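Local coordinates for phiAB6 tailspike (Unidentified phage, PDB 5JS4), which fragments the exopolysaccharide of Acinetobacter baumannii, acting as a trimeric, beta-helical phage tailspike, at residues 593-598 with 604-609; 569-574 with 578-583; 625-630 with 713-718; 552-557 with 565-570; 677-680 with 685-688. One frame throughout, in Å; residues are numbered along the deposited sequence.

All five contacts lie in the C-terminal part of the tailspike, beyond the main parallel beta-helix. Contact 4 leads into the first strand of a six-stranded antiparallel sheet, two of whose hairpins are contacts 2 and 1. Contacts 4 and 2 share R569 and V570, their centres about 16 Å apart. Contacts 2 and 1 have centres about 12 Å apart and join through the probable G594 N to S583 O hydrogen bond, 2.9 Å; together they supply Y580, Y596 and H598, which line a pocket holding a malonic acid, probably from the crystallisation liquor. Contact 3 packs this sheet against a second one, and contact 5, centred about 15 Å from contact 3, lies on the latter.

Contact 1: 593-598 with 604-609; sequences WGTYNH and GAFYAP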
# COMPACT_ATOMS: atom_id res chain seq x y z
N TRP A 593 -16.14 -38.10 3.40
CA TRP A 593 -14.94 -37.50 3.97
C TRP A 593 -13.92 -38.61 4.15
O TRP A 593 -14.19 -39.61 4.81
CB TRP A 593 -15.26 -36.83 5.32
CG TRP A 593 -16.18 -35.68 5.15
CD1 TRP A 593 -15.85 -34.37 5.01
CD2 TRP A 593 -17.61 -35.75 5.06
NE1 TRP A 593 -16.98 -33.60 4.86
CE2 TRP A 593 -18.08 -34.43 4.88
CE3 TRP A 593 -18.53 -36.79 5.11
CZ2 TRP A 593 -19.44 -34.13 4.76
CZ3 TRP A 593 -19.89 -36.50 4.99
CH2 TRP A 593 -20.32 -35.18 4.81
N GLY A 594 -12.76 -38.45 3.51
CA GLY A 594 -11.73 -39.46 3.54
C GLY A 594 -11.03 -39.56 4.88
O GLY A 594 -11.01 -38.61 5.67
N THR A 595 -10.48 -40.73 5.14
CA THR A 595 -9.56 -40.92 6.24
C THR A 595 -8.53 -41.97 5.84
O THR A 595 -8.57 -42.49 4.72
CB THR A 595 -10.29 -41.28 7.55
OG1 THR A 595 -9.33 -41.38 8.61
CG2 THR A 595 -11.06 -42.58 7.44
N TYR A 596 -7.60 -42.27 6.73
CA TYR A 596 -6.57 -43.25 6.44
C TYR A 596 -6.07 -43.84 7.74
O TYR A 596 -5.90 -43.12 8.73
CB TYR A 596 -5.41 -42.61 5.67
CG TYR A 596 -4.52 -43.62 4.98
CD1 TYR A 596 -3.43 -44.18 5.63
CD2 TYR A 596 -4.79 -44.03 3.68
CE1 TYR A 596 -2.62 -45.11 5.00
CE2 TYR A 596 -4.00 -44.96 3.04
CZ TYR A 596 -2.91 -45.50 3.70
OH TYR A 596 -2.12 -46.43 3.06
N ASN A 597 -5.86 -45.15 7.74
CA ASN A 597 -5.29 -45.85 8.87
C ASN A 597 -3.85 -46.17 8.54
O ASN A 597 -3.58 -47.05 7.72
CB ASN A 597 -6.09 -47.12 9.16
CG ASN A 597 -5.77 -47.72 10.51
OD1 ASN A 597 -4.60 -47.78 10.91
ND2 ASN A 597 -6.80 -48.15 11.23
N HIS A 598 -2.92 -45.44 9.15
CA HIS A 598 -1.49 -45.63 8.88
C HIS A 598 -0.90 -46.81 9.65
O HIS A 598 0.25 -47.19 9.41
CB HIS A 598 -0.72 -44.34 9.17
CG HIS A 598 -0.97 -43.26 8.17
ND1 HIS A 598 -1.92 -42.28 8.35
CD2 HIS A 598 -0.42 -43.03 6.95
CE1 HIS A 598 -1.93 -41.48 7.30
NE2 HIS A 598 -1.03 -41.91 6.44
N GLY A 604 -9.90 -45.04 4.26
CA GLY A 604 -11.24 -45.19 4.79
C GLY A 604 -12.07 -43.98 4.44
O GLY A 604 -11.58 -43.04 3.81
N ALA A 605 -13.33 -43.99 4.86
CA ALA A 605 -14.22 -42.87 4.62
C ALA A 605 -15.41 -42.85 5.56
O ALA A 605 -15.85 -43.90 6.06
CB ALA A 605 -14.70 -42.87 3.18
N PHE A 606 -15.91 -41.64 5.75
CA PHE A 606 -17.14 -41.36 6.45
C PHE A 606 -18.15 -40.92 5.40
O PHE A 606 -17.78 -40.23 4.44
CB PHE A 606 -16.90 -40.25 7.47
CG PHE A 606 -15.74 -40.52 8.39
CD1 PHE A 606 -15.81 -41.53 9.33
CD2 PHE A 606 -14.57 -39.77 8.31
CE1 PHE A 606 -14.74 -41.80 10.17
CE2 PHE A 606 -13.50 -40.02 9.16
CZ PHE A 606 -13.59 -41.03 10.09
N TYR A 607 -19.42 -41.29 5.59
CA TYR A 607 -20.45 -41.18 4.55
C TYR A 607 -21.66 -40.37 5.01
O TYR A 607 -22.13 -40.54 6.13
CB TYR A 607 -20.94 -42.57 4.15
CG TYR A 607 -19.88 -43.41 3.50
CD1 TYR A 607 -18.85 -43.96 4.26
CD2 TYR A 607 -19.89 -43.65 2.14
CE1 TYR A 607 -17.86 -44.72 3.67
CE2 TYR A 607 -18.90 -44.42 1.54
CZ TYR A 607 -17.89 -44.95 2.32
OH TYR A 607 -16.88 -45.70 1.75
N ALA A 608 -22.17 -39.53 4.11
CA ALA A 608 -23.48 -38.91 4.28
C ALA A 608 -24.38 -39.48 3.18
O ALA A 608 -24.35 -39.00 2.06
CB ALA A 608 -23.38 -37.39 4.17
N PRO A 609 -25.16 -40.53 3.50
CA PRO A 609 -25.94 -41.19 2.45
C PRO A 609 -27.15 -40.39 1.99
O PRO A 609 -27.60 -39.48 2.69
CB PRO A 609 -26.41 -42.48 3.13
CG PRO A 609 -26.51 -42.11 4.57
CD PRO A 609 -25.37 -41.16 4.82
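W593 pairs with F606, and T595 with G604, as the two antiparallel hydrogen-bonded pairs of a hairpin made by strands 591-597 and 602-615. W593 N donates to F606 O at 2.9 Å and F606 N returns a bond to W593 O at 2.8 Å; further along, T595 N reaches G604 O and G604 N reaches T595 O, each at 2.9 Å. G594 and A605 form the non-hydrogen-bonded pair between them, where A605 CA also brings a C-H to W593 O.

The apolar contacts gather on the face carrying W593, T595 and F606. T595 CB lies 3.8 Å from F606 CE2, approaching the ring obliquely. With OG1 opposite its own nitrogen (chi1 -177°), T595 CG2 is turned onto the backbone, 3.5 Å from G604 C. At the far end, A608 CB meets the indole of W593 at its edge, in the ring plane, 3.7 Å from CZ3.

Other subunits add to it: K588 O of the second subunit holds T595 OG1, and W593 of the third subunit packs edge-to-face with this W593. Four backbone bonds thus fix the register, while T595 and W593 also face other subunits and Y596 and H598 line the malonic acid pocket.

Contact 2: 569-574 with 578-583; sequences RVIGAD and AQYLAS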
# COMPACT_ATOMS: atom_id res chain seq x y z
N ARG A 569 -8.12 -31.60 4.45
CA ARG A 569 -8.11 -31.12 5.82
C ARG A 569 -7.19 -31.99 6.66
O ARG A 569 -7.24 -33.21 6.57
CB ARG A 569 -9.52 -31.15 6.39
CG ARG A 569 -9.64 -30.70 7.83
CD ARG A 569 -11.08 -30.33 8.16
NE ARG A 569 -11.35 -30.43 9.59
CZ ARG A 569 -12.53 -30.18 10.15
NH1 ARG A 569 -13.55 -29.78 9.41
NH2 ARG A 569 -12.67 -30.31 11.46
N VAL A 570 -6.35 -31.35 7.47
CA VAL A 570 -5.46 -32.09 8.36
C VAL A 570 -6.29 -32.83 9.41
O VAL A 570 -7.16 -32.24 10.05
CB VAL A 570 -4.39 -31.18 9.03
CG1 VAL A 570 -5.02 -30.14 9.94
CG2 VAL A 570 -3.37 -32.02 9.79
N ILE A 571 -6.04 -34.13 9.55
CA ILE A 571 -6.77 -34.95 10.53
C ILE A 571 -5.86 -35.76 11.45
O ILE A 571 -6.35 -36.42 12.37
CB ILE A 571 -7.78 -35.89 9.84
CG1 ILE A 571 -7.08 -36.90 8.92
CG2 ILE A 571 -8.82 -35.08 9.07
CD1 ILE A 571 -7.96 -38.06 8.52
N GLY A 572 -4.56 -35.72 11.21
CA GLY A 572 -3.61 -36.51 11.99
C GLY A 572 -2.24 -36.52 11.37
O GLY A 572 -1.86 -35.59 10.65
N ALA A 573 -1.49 -37.58 11.65
CA ALA A 573 -0.13 -37.75 11.14
C ALA A 573 0.00 -39.08 10.42
O ALA A 573 -0.68 -40.05 10.77
CB ALA A 573 0.87 -37.71 12.29
N ASP A 574 0.89 -39.14 9.43
CA ASP A 574 1.26 -40.42 8.83
C ASP A 574 2.29 -41.11 9.73
O ASP A 574 2.62 -40.60 10.80
CB ASP A 574 1.74 -40.24 7.38
CG ASP A 574 3.04 -39.45 7.26
OD1 ASP A 574 3.82 -39.39 8.22
OD2 ASP A 574 3.26 -38.90 6.16
N ALA A 578 4.56 -36.85 9.72
CA ALA A 578 4.18 -35.71 8.90
C ALA A 578 2.66 -35.53 8.93
O ALA A 578 1.93 -36.49 9.14
CB ALA A 578 4.66 -35.89 7.47
N GLN A 579 2.21 -34.30 8.71
CA GLN A 579 0.78 -34.00 8.65
C GLN A 579 0.10 -34.84 7.58
O GLN A 579 0.61 -34.96 6.47
CB GLN A 579 0.55 -32.53 8.33
CG GLN A 579 0.93 -31.59 9.45
CD GLN A 579 0.70 -30.13 9.10
OE1 GLN A 579 0.41 -29.80 7.94
NE2 GLN A 579 0.83 -29.26 10.08
N TYR A 580 -1.05 -35.41 7.91
CA TYR A 580 -1.87 -36.11 6.93
C TYR A 580 -3.11 -35.27 6.63
O TYR A 580 -3.94 -35.05 7.52
CB TYR A 580 -2.28 -37.50 7.39
CG TYR A 580 -3.18 -38.17 6.37
CD1 TYR A 580 -2.67 -38.57 5.14
CD2 TYR A 580 -4.54 -38.34 6.61
CE1 TYR A 580 -3.49 -39.15 4.19
CE2 TYR A 580 -5.36 -38.92 5.66
CZ TYR A 580 -4.84 -39.32 4.45
OH TYR A 580 -5.65 -39.89 3.51
N LEU A 581 -3.22 -34.82 5.39
CA LEU A 581 -4.39 -34.09 4.92
C LEU A 581 -5.31 -35.06 4.18
O LEU A 581 -4.91 -35.66 3.19
CB LEU A 581 -3.98 -32.92 4.01
CG LEU A 581 -3.62 -31.61 4.72
CD1 LEU A 581 -2.43 -31.77 5.66
CD2 LEU A 581 -3.36 -30.51 3.71
N ALA A 582 -6.52 -35.22 4.70
CA ALA A 582 -7.52 -36.12 4.12
C ALA A 582 -8.38 -35.37 3.12
O ALA A 582 -8.62 -34.18 3.29
CB ALA A 582 -8.39 -36.71 5.21
N SER A 583 -8.86 -36.08 2.11
CA SER A 583 -9.65 -35.48 1.03
C SER A 583 -11.11 -35.86 1.14
O SER A 583 -11.44 -37.01 1.43
CB SER A 583 -9.12 -35.95 -0.33
OG SER A 583 -7.83 -35.43 -0.57
O HOH W 1 1.19 -37.23 4.95
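I571 runs alongside Y580, with I571 CG1 3.7 Å from Y580 CD2. The terminal CD1 of I571 sits at the edge of the tyrosine ring, in its plane, and also meets A582 CB at 3.6 Å. On the face of the sheet bearing V570 and L581, V570 CB touches L581 CD1 at 3.9 Å. These side chains project from a beta hairpin, strands 566-573 and 579-586, interrupted by a beta bulge: I571 and G572 together stand opposite Y580. I571 N donates to Y580 O at 3.1 Å, and Y580 N to G572 O. Before the bulge R569 and A582 exchange two backbone hydrogen bonds; the guanidinium of R569 leaves the hairpin for a salt bridge with D584 of the second subunit. At the turn, D574 N binds A578 O at 2.9 Å. The carboxylate of D574, folded back between its own N and carbonyl carbon (chi1 66°), takes A578 N on OD1 at 3.0 Å, the donor standing 48° out of the carboxylate plane; OD1 also bonds S576 OG. A water bridges the other oxygen, OD2, to Q579 O, 2.8 Å from the latter.

Contact 3: 625-630 with 713-718; sequences NGWKIV and VAFTAT
W627 presents one face of its indole to F715, whose CZ stands 4.0 Å above the indole plane, offset toward the rim. This is a T-shaped (edge-to-face) pair: the planes are at 75°, and the centroid of the five-membered ring lies 5.4 Å from that of the phenyl ring. The touching atom, CZ of F715, is about equally far from W627 CG, 4.1 Å, and W627 CD2, 4.2 Å, so it addresses the base of the indole near its attachment. F715 gets there with CG placed between its backbone N and carbonyl carbon, chi1 67°. At the indole's edge NE1 donates to A692 O, which helps to fix the rotation of the ring, while F694 makes a second edge-to-face pair with F715.

Beside the rings, I629 and V713 meet at their ends. CD1 of I629 meets both methyls of V713, CG2 at 3.9 Å and CG1 at 4.1 Å, and further side chains of strand 602-615, L612 and Y614, close around I629. The CA atoms remain well apart, 10.9 Å between W627 and F715, so side chains alone bridge the gap. Such facing of strands 627-633 and 708-715, from two separate antiparallel sheets, is consistent with the buried interior of a beta sandwich.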
# COMPACT_ATOMS: atom_id res chain seq x y z
N ASN A 625 -32.96 -36.88 -5.63
CA ASN A 625 -31.90 -36.95 -6.63
C ASN A 625 -32.26 -37.81 -7.84
O ASN A 625 -31.37 -38.36 -8.50
CB ASN A 625 -30.61 -37.48 -5.98
CG ASN A 625 -29.35 -36.97 -6.65
OD1 ASN A 625 -29.39 -36.05 -7.47
ND2 ASN A 625 -28.21 -37.56 -6.29
N GLY A 626 -33.55 -37.91 -8.14
CA GLY A 626 -34.03 -38.73 -9.26
C GLY A 626 -34.47 -40.13 -8.91
O GLY A 626 -34.82 -40.90 -9.81
N TRP A 627 -34.44 -40.48 -7.62
CA TRP A 627 -34.99 -41.75 -7.13
C TRP A 627 -36.26 -41.51 -6.31
O TRP A 627 -36.34 -40.54 -5.56
CB TRP A 627 -33.97 -42.50 -6.27
CG TRP A 627 -32.94 -43.23 -7.08
CD1 TRP A 627 -33.01 -44.51 -7.53
CD2 TRP A 627 -31.69 -42.71 -7.55
NE1 TRP A 627 -31.88 -44.84 -8.24
CE2 TRP A 627 -31.06 -43.74 -8.28
CE3 TRP A 627 -31.05 -41.48 -7.43
CZ2 TRP A 627 -29.81 -43.58 -8.88
CZ3 TRP A 627 -29.80 -41.31 -8.03
CH2 TRP A 627 -29.20 -42.36 -8.75
N LYS A 628 -37.23 -42.41 -6.47
CA LYS A 628 -38.43 -42.43 -5.63
C LYS A 628 -38.74 -43.87 -5.26
O LYS A 628 -38.19 -44.80 -5.87
CB LYS A 628 -39.63 -41.80 -6.35
CG LYS A 628 -40.10 -42.55 -7.59
CD LYS A 628 -41.37 -41.94 -8.13
CE LYS A 628 -41.85 -42.67 -9.37
NZ LYS A 628 -43.13 -42.10 -9.87
N ILE A 629 -39.61 -44.06 -4.28
CA ILE A 629 -40.02 -45.40 -3.87
C ILE A 629 -41.47 -45.59 -4.25
O ILE A 629 -42.32 -44.77 -3.89
CB ILE A 629 -39.85 -45.64 -2.36
CG1 ILE A 629 -38.43 -45.26 -1.92
CG2 ILE A 629 -40.18 -47.09 -2.03
CD1 ILE A 629 -38.16 -45.46 -0.44
N VAL A 630 -41.75 -46.67 -4.97
CA VAL A 630 -43.12 -47.01 -5.36
C VAL A 630 -43.43 -48.45 -4.99
O VAL A 630 -42.54 -49.31 -4.97
CB VAL A 630 -43.37 -46.80 -6.87
CG1 VAL A 630 -43.16 -45.34 -7.25
CG2 VAL A 630 -42.47 -47.70 -7.71
N VAL A 713 -35.35 -45.59 3.50
CA VAL A 713 -34.12 -46.24 3.04
C VAL A 713 -32.99 -45.23 3.04
O VAL A 713 -33.20 -44.02 2.89
CB VAL A 713 -34.27 -46.88 1.63
CG1 VAL A 713 -35.47 -47.81 1.59
CG2 VAL A 713 -34.36 -45.83 0.54
N ALA A 714 -31.77 -45.73 3.21
CA ALA A 714 -30.57 -44.92 3.09
C ALA A 714 -29.61 -45.67 2.19
O ALA A 714 -29.41 -46.87 2.36
CB ALA A 714 -29.94 -44.67 4.45
N PHE A 715 -29.03 -44.98 1.22
CA PHE A 715 -28.10 -45.63 0.30
C PHE A 715 -27.09 -44.66 -0.27
O PHE A 715 -27.28 -43.44 -0.23
CB PHE A 715 -28.85 -46.37 -0.82
CG PHE A 715 -29.59 -45.47 -1.78
CD1 PHE A 715 -30.81 -44.91 -1.43
CD2 PHE A 715 -29.09 -45.23 -3.05
CE1 PHE A 715 -31.50 -44.09 -2.32
CE2 PHE A 715 -29.78 -44.42 -3.95
CZ PHE A 715 -30.98 -43.85 -3.58
N THR A 716 -25.99 -45.22 -0.78
CA THR A 716 -24.97 -44.44 -1.45
C THR A 716 -24.86 -44.89 -2.90
O THR A 716 -25.17 -46.04 -3.23
CB THR A 716 -23.60 -44.58 -0.77
OG1 THR A 716 -23.12 -45.93 -0.90
CG2 THR A 716 -23.68 -44.20 0.70
N ALA A 717 -24.43 -43.97 -3.76
CA ALA A 717 -24.29 -44.24 -5.19
C ALA A 717 -22.88 -44.69 -5.55
O ALA A 717 -22.62 -45.07 -6.69
CB ALA A 717 -24.69 -43.02 -6.01
N THR A 718 -21.97 -44.64 -4.58
CA THR A 718 -20.63 -45.20 -4.74
C THR A 718 -20.25 -45.95 -3.47
O THR A 718 -20.89 -45.80 -2.43
CB THR A 718 -19.54 -44.13 -5.00
OG1 THR A 718 -19.27 -43.41 -3.79
CG2 THR A 718 -19.96 -43.18 -6.11

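Contact 4: 552-557 with 565-570; sequences IDETHI and LVKRRV
E554 and K567 form a salt bridge, NZ of the lysine lying 2.8 Å from OE2 of the glutamate. The ammonium meets OE2 on its syn side, 20° out of the carboxylate plane, and the two side chains cross at about a right angle: the glutamate reaches over extended, while the lysine bends at chi3 (73°) to bring its end round. The same pair recurs between chains. K567 NZ also bridges to E554 OE2 of the second subunit, and E554 OE2 to K567 NZ of the third, so each charge has two opposite partners in a closed ring of three lysines and three glutamates. This would be expected to favour the ionised form of the buried carboxylate.

Next to the bridge L565 wedges its two methyls against strand 551-556. CD2 lies over one face of the H556 imidazole, 3.3 Å from CE1 and 3.6 Å from ND1, the leucine and histidine side chains running antiparallel past one another. The ring is held by a bond from NE2 to T563 O. CD1 packs 3.7 Å from E554 O and 4.0 Å from E554 CB.

Strand 566-573, which follows L565, is paired in its own chain with strand 579-586; both it and strand 551-556 also pair in parallel with strands of neighbouring subunits, and V570 of the third subunit packs on L565.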
# COMPACT_ATOMS: atom_id res chain seq x y z
N ILE A 552 -21.71 -18.58 2.19
CA ILE A 552 -20.32 -18.64 1.75
C ILE A 552 -20.26 -19.58 0.55
O ILE A 552 -20.66 -20.74 0.67
CB ILE A 552 -19.36 -19.13 2.85
CG1 ILE A 552 -19.43 -18.21 4.08
CG2 ILE A 552 -17.93 -19.20 2.32
CD1 ILE A 552 -18.64 -18.70 5.28
N ASP A 553 -19.77 -19.08 -0.58
CA ASP A 553 -19.59 -19.89 -1.79
C ASP A 553 -18.17 -20.44 -1.88
O ASP A 553 -17.21 -19.78 -1.46
CB ASP A 553 -19.83 -19.06 -3.05
CG ASP A 553 -21.28 -18.65 -3.23
OD1 ASP A 553 -22.15 -18.99 -2.40
OD2 ASP A 553 -21.55 -17.98 -4.26
N GLU A 554 -18.05 -21.64 -2.44
CA GLU A 554 -16.76 -22.25 -2.80
C GLU A 554 -16.88 -22.76 -4.23
O GLU A 554 -17.69 -23.65 -4.51
CB GLU A 554 -16.42 -23.40 -1.85
CG GLU A 554 -16.26 -23.00 -0.38
CD GLU A 554 -16.12 -24.19 0.57
OE1 GLU A 554 -16.64 -25.28 0.26
OE2 GLU A 554 -15.50 -24.02 1.64
N THR A 555 -16.09 -22.21 -5.14
CA THR A 555 -16.16 -22.62 -6.54
C THR A 555 -14.81 -22.42 -7.25
O THR A 555 -13.80 -22.16 -6.61
CB THR A 555 -17.33 -21.92 -7.27
OG1 THR A 555 -17.52 -22.49 -8.57
CG2 THR A 555 -17.10 -20.41 -7.39
N HIS A 556 -14.81 -22.59 -8.57
CA HIS A 556 -13.61 -22.41 -9.38
C HIS A 556 -13.44 -20.95 -9.76
O HIS A 556 -14.42 -20.22 -9.89
CB HIS A 556 -13.71 -23.22 -10.67
CG HIS A 556 -14.00 -24.67 -10.46
ND1 HIS A 556 -13.06 -25.56 -10.01
CD2 HIS A 556 -15.13 -25.39 -10.67
CE1 HIS A 556 -13.60 -26.77 -9.94
NE2 HIS A 556 -14.86 -26.69 -10.33
N ILE A 557 -12.20 -20.53 -9.98
CA ILE A 557 -11.92 -19.20 -10.50
C ILE A 557 -12.49 -19.10 -11.92
O ILE A 557 -13.16 -18.12 -12.27
CB ILE A 557 -10.42 -18.86 -10.46
CG1 ILE A 557 -9.95 -18.76 -9.00
CG2 ILE A 557 -10.14 -17.54 -11.18
CD1 ILE A 557 -8.45 -18.65 -8.83
N LEU A 565 -15.18 -29.87 -6.52
CA LEU A 565 -13.99 -29.52 -5.75
C LEU A 565 -13.64 -30.67 -4.82
O LEU A 565 -14.49 -31.49 -4.49
CB LEU A 565 -14.24 -28.29 -4.88
CG LEU A 565 -14.72 -27.00 -5.52
CD1 LEU A 565 -14.81 -25.91 -4.46
CD2 LEU A 565 -13.78 -26.58 -6.64
N VAL A 566 -12.39 -30.69 -4.39
CA VAL A 566 -11.97 -31.56 -3.30
C VAL A 566 -11.40 -30.67 -2.21
O VAL A 566 -10.55 -29.83 -2.48
CB VAL A 566 -10.92 -32.58 -3.75
CG1 VAL A 566 -10.35 -33.34 -2.56
CG2 VAL A 566 -11.53 -33.55 -4.75
N LYS A 567 -11.89 -30.84 -0.99
CA LYS A 567 -11.33 -30.15 0.15
C LYS A 567 -10.42 -31.11 0.89
O LYS A 567 -10.76 -32.28 1.09
CB LYS A 567 -12.43 -29.60 1.05
CG LYS A 567 -13.23 -28.50 0.37
CD LYS A 567 -14.12 -27.75 1.34
CE LYS A 567 -13.33 -26.84 2.26
NZ LYS A 567 -14.23 -26.05 3.14
N ARG A 568 -9.25 -30.62 1.27
CA ARG A 568 -8.30 -31.40 2.05
C ARG A 568 -8.17 -30.76 3.42
O ARG A 568 -8.13 -29.54 3.55
CB ARG A 568 -6.94 -31.47 1.36
CG ARG A 568 -7.00 -32.01 -0.06
CD ARG A 568 -5.64 -32.53 -0.50
NE ARG A 568 -4.61 -31.50 -0.41
CZ ARG A 568 -3.30 -31.73 -0.44
NH1 ARG A 568 -2.83 -32.96 -0.56
NH2 ARG A 568 -2.45 -30.71 -0.34
N ARG A 569 -8.12 -31.60 4.45
CA ARG A 569 -8.11 -31.12 5.82
C ARG A 569 -7.19 -31.99 6.66
O ARG A 569 -7.24 -33.21 6.57
CB ARG A 569 -9.52 -31.15 6.39
CG ARG A 569 -9.64 -30.70 7.83
CD ARG A 569 -11.08 -30.33 8.16
NE ARG A 569 -11.35 -30.43 9.59
CZ ARG A 569 -12.53 -30.18 10.15
NH1 ARG A 569 -13.55 -29.78 9.41
NH2 ARG A 569 -12.67 -30.31 11.46
N VAL A 570 -6.35 -31.35 7.47
CA VAL A 570 -5.46 -32.09 8.36
C VAL A 570 -6.29 -32.83 9.41
O VAL A 570 -7.16 -32.24 10.05
CB VAL A 570 -4.39 -31.18 9.03
CG1 VAL A 570 -5.02 -30.14 9.94
CG2 VAL A 570 -3.37 -32.02 9.79

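Contact 5: 677-680 with 685-688; sequences MIET and WTSY
M677 and W685 make a Met-aromatic contact where strand 672-678 meets the short helix 684-688, and E679 completes the junction by receiving the first amides of that helix. M677 CG lies over the five-membered ring of the indole, 3.4 Å from its centroid and 12° off the normal, a CH-pi contact. Its chain then folds at chi2 (-52°) and again at chi3, keeping it over the same ring system: SD stands over the six-membered ring, 4.4 Å from the centroid, and CE comes within 3.9 Å of CZ3 of W685. The side chain thereby spans both rings of the indole rather than touching it at one point. Strand 690-699 adds A691 and F694 around the methionine, and NE1 of W685 is bonded to R664 O of the second subunit, which ties the ring into the trimer interface.

On the polar side, OE2 of E679 accepts two backbone N-H groups. W685 N is 2.9 Å away, on the anti side and 34° out of the carboxylate plane; T686 N, at 3.3 Å, arrives almost end-on to the C-O bond. OE1 takes G683 N, so both carboxylate oxygens are engaged at the start of the helix, where a negative charge would be expected to be favourable to the helix dipole. The carboxylate chain crosses the tryptophan side chain at about a right angle. Beyond it, a water lies 2.7 Å from T686 OG1 and gives a weak hydrogen bond to E679 OE2 at 3.0 Å.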
# COMPACT_ATOMS: atom_id res chain seq x y z
N MET A 677 -31.35 -56.10 -6.33
CA MET A 677 -30.92 -54.97 -7.15
C MET A 677 -31.73 -54.91 -8.44
O MET A 677 -32.24 -55.93 -8.92
CB MET A 677 -29.43 -55.07 -7.46
CG MET A 677 -28.54 -55.17 -6.23
SD MET A 677 -28.82 -53.90 -4.98
CE MET A 677 -28.28 -52.44 -5.88
N ILE A 678 -31.87 -53.70 -8.96
CA ILE A 678 -32.44 -53.45 -10.29
C ILE A 678 -31.27 -53.08 -11.20
O ILE A 678 -30.56 -52.11 -10.94
CB ILE A 678 -33.49 -52.32 -10.26
CG1 ILE A 678 -34.63 -52.69 -9.31
CG2 ILE A 678 -34.04 -52.07 -11.66
CD1 ILE A 678 -35.58 -51.54 -9.01
N GLU A 679 -31.08 -53.85 -12.27
CA GLU A 679 -29.96 -53.63 -13.17
C GLU A 679 -30.26 -52.55 -14.21
O GLU A 679 -31.41 -52.27 -14.51
CB GLU A 679 -29.58 -54.95 -13.84
CG GLU A 679 -29.12 -56.00 -12.84
CD GLU A 679 -28.39 -57.16 -13.47
OE1 GLU A 679 -28.97 -57.83 -14.35
OE2 GLU A 679 -27.23 -57.42 -13.06
N THR A 680 -29.20 -51.94 -14.73
CA THR A 680 -29.31 -50.97 -15.83
C THR A 680 -29.34 -51.67 -17.18
O THR A 680 -29.99 -51.20 -18.12
CB THR A 680 -28.13 -49.99 -15.83
OG1 THR A 680 -26.91 -50.72 -15.69
CG2 THR A 680 -28.26 -48.98 -14.69
N TRP A 685 -25.17 -55.47 -12.60
CA TRP A 685 -24.86 -55.58 -11.17
C TRP A 685 -24.02 -56.82 -10.89
O TRP A 685 -22.96 -56.74 -10.26
CB TRP A 685 -26.14 -55.61 -10.33
CG TRP A 685 -25.83 -55.75 -8.87
CD1 TRP A 685 -25.94 -56.88 -8.12
CD2 TRP A 685 -25.33 -54.73 -8.00
NE1 TRP A 685 -25.54 -56.63 -6.83
CE2 TRP A 685 -25.16 -55.32 -6.73
CE3 TRP A 685 -25.01 -53.38 -8.17
CZ2 TRP A 685 -24.70 -54.59 -5.64
CZ3 TRP A 685 -24.54 -52.66 -7.08
CH2 TRP A 685 -24.39 -53.27 -5.84
N THR A 686 -24.50 -57.96 -11.37
CA THR A 686 -23.81 -59.24 -11.15
C THR A 686 -22.34 -59.15 -11.55
O THR A 686 -21.47 -59.59 -10.80
CB THR A 686 -24.54 -60.35 -11.93
OG1 THR A 686 -25.88 -60.45 -11.43
CG2 THR A 686 -23.83 -61.69 -11.80
N SER A 687 -22.07 -58.58 -12.72
CA SER A 687 -20.72 -58.52 -13.25
C SER A 687 -19.94 -57.25 -12.89
O SER A 687 -18.74 -57.31 -12.65
CB SER A 687 -20.76 -58.67 -14.78
OG SER A 687 -21.34 -59.92 -15.12
N TYR A 688 -20.62 -56.10 -12.85
CA TYR A 688 -19.93 -54.81 -12.74
C TYR A 688 -20.38 -53.94 -11.56
O TYR A 688 -19.96 -52.79 -11.45
CB TYR A 688 -20.07 -54.04 -14.05
CG TYR A 688 -19.59 -54.84 -15.24
CD1 TYR A 688 -18.25 -55.14 -15.41
CD2 TYR A 688 -20.50 -55.34 -16.18
CE1 TYR A 688 -17.81 -55.89 -16.49
CE2 TYR A 688 -20.07 -56.10 -17.26
CZ TYR A 688 -18.72 -56.37 -17.40
OH TYR A 688 -18.29 -57.12 -18.48
O HOH W 2 -27.65 -60.35 -13.41